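PDB 3KF6: protein stn1 from Schizosaccharomyces pombe, which binds single-stranded telomeric DNA, interacts with Ten1 and is required for telomere maintenance. Local coordinates for residues 60-64 and 65-69. Residues are numbered along the deposited sequence; the frame is centred on the assembly and turned at random.
Sequences DIYEG and KHVLT
A beta hairpin, tied off by a type II turn from Tyr62 to Lys65, sets Asp60 against Val67 and Ile61 against His66, the latter a non-hydrogen-bonded pair, across adjacent antiparallel strands. Asp60 and Val67 form a hydrogen-bonded pair: Asp60 N donates to Val67 O (2.9 Å) and Val67 N to Asp60 O (2.9 Å), both nearly straight at 168°. At the turn, Tyr62 N reaches Lys65 O along a more bent path, 149° at the hydrogen. Gly64, with phi at 85°, sits where a CB would press on the preceding carbonyl oxygen. The hairpin links strands 49-62 and 65-71 of the OB-fold barrel, within its DNA-binding region, and strand 77-83 flanks the second strand, pairing with His66 and Leu68. On the face shared by Tyr62, Lys65 and Val67, the extended lysine chain runs obliquely past the tyrosine; its CG lies 3.5 Å from Tyr62 CB, and its CE 3.7 Å from Tyr62 CG. Lys65 NZ stands 5.0 Å from the Tyr62 ring centroid, at most a weak cation-pi attraction. Val67 CG2, anti to the carbonyl carbon, meets Tyr62 CD1 at 3.8 Å. A water lies within hydrogen-bonding distance of Asp60 OD2 (2.6 Å), Val67 O and Thr69 OG1, linking the strands, though its protons need not serve all acceptors at once. On the opposite face, Ile61 CG2 touches the His66 ring edge at ND1 (4.0 Å), a buried nitrogen with no polar partner in the model.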
# COMPACT_ATOMS: atom_id res chain seq x y z
N ASP A 60 -13.99 -5.87 5.59
CA ASP A 60 -15.08 -5.84 6.55
C ASP A 60 -16.40 -5.83 5.80
O ASP A 60 -16.56 -5.13 4.80
CB ASP A 60 -14.99 -4.59 7.43
CG ASP A 60 -13.83 -4.66 8.40
OD1 ASP A 60 -13.91 -5.43 9.38
OD2 ASP A 60 -12.83 -3.94 8.19
N ILE A 61 -17.35 -6.63 6.28
CA ILE A 61 -18.65 -6.70 5.63
C ILE A 61 -19.67 -5.93 6.45
O ILE A 61 -19.74 -6.08 7.67
CB ILE A 61 -19.12 -8.17 5.47
CG1 ILE A 61 -18.19 -8.92 4.51
CG2 ILE A 61 -20.54 -8.20 4.93
CD1 ILE A 61 -16.79 -9.16 5.04
N TYR A 62 -20.43 -5.08 5.78
CA TYR A 62 -21.46 -4.29 6.44
C TYR A 62 -22.78 -4.56 5.74
O TYR A 62 -22.84 -5.31 4.76
CB TYR A 62 -21.15 -2.80 6.36
CG TYR A 62 -20.02 -2.34 7.24
CD1 TYR A 62 -18.70 -2.70 6.97
CD2 TYR A 62 -20.26 -1.52 8.35
CE1 TYR A 62 -17.65 -2.26 7.77
CE2 TYR A 62 -19.21 -1.08 9.16
CZ TYR A 62 -17.91 -1.45 8.86
OH TYR A 62 -16.88 -1.00 9.66
N GLU A 63 -23.84 -3.93 6.23
CA GLU A 63 -25.15 -4.09 5.64
C GLU A 63 -25.24 -3.23 4.38
O GLU A 63 -25.30 -2.00 4.46
CB GLU A 63 -26.22 -3.68 6.65
CG GLU A 63 -27.57 -4.34 6.45
CD GLU A 63 -28.54 -4.01 7.56
OE1 GLU A 63 -28.87 -4.92 8.36
OE2 GLU A 63 -28.97 -2.84 7.65
N GLY A 64 -25.23 -3.88 3.23
CA GLY A 64 -25.32 -3.16 1.97
C GLY A 64 -24.00 -2.64 1.43
O GLY A 64 -23.99 -1.90 0.44
N LYS A 65 -22.89 -3.00 2.06
CA LYS A 65 -21.60 -2.53 1.58
C LYS A 65 -20.43 -3.35 2.08
O LYS A 65 -20.46 -3.89 3.18
CB LYS A 65 -21.40 -1.06 1.99
CG LYS A 65 -21.20 -0.87 3.48
CD LYS A 65 -21.06 0.60 3.85
CE LYS A 65 -20.82 0.77 5.34
NZ LYS A 65 -20.78 2.20 5.75
N HIS A 66 -19.40 -3.44 1.25
CA HIS A 66 -18.18 -4.16 1.61
C HIS A 66 -17.10 -3.09 1.70
O HIS A 66 -17.07 -2.18 0.87
CB HIS A 66 -17.81 -5.19 0.54
CG HIS A 66 -18.88 -6.19 0.27
ND1 HIS A 66 -19.60 -6.80 1.28
CD2 HIS A 66 -19.34 -6.72 -0.89
CE1 HIS A 66 -20.46 -7.66 0.75
NE2 HIS A 66 -20.32 -7.63 -0.56
N VAL A 67 -16.24 -3.19 2.70
CA VAL A 67 -15.19 -2.19 2.88
C VAL A 67 -13.80 -2.81 2.89
O VAL A 67 -13.51 -3.71 3.69
CB VAL A 67 -15.39 -1.41 4.21
CG1 VAL A 67 -14.31 -0.34 4.35
CG2 VAL A 67 -16.77 -0.78 4.25
N LEU A 68 -12.95 -2.33 2.00
CA LEU A 68 -11.58 -2.81 1.92
C LEU A 68 -10.65 -1.75 2.50
O LEU A 68 -10.70 -0.59 2.08
CB LEU A 68 -11.17 -3.07 0.46
CG LEU A 68 -11.81 -4.22 -0.31
CD1 LEU A 68 -11.19 -4.30 -1.70
CD2 LEU A 68 -11.60 -5.52 0.44
N THR A 69 -9.83 -2.13 3.47
CA THR A 69 -8.89 -1.17 4.04
C THR A 69 -7.62 -1.36 3.22
O THR A 69 -7.10 -2.48 3.12
CB THR A 69 -8.60 -1.46 5.53
OG1 THR A 69 -9.81 -1.30 6.28
CG2 THR A 69 -7.56 -0.48 6.06
O HOH W 1 -11.83 -3.02 5.93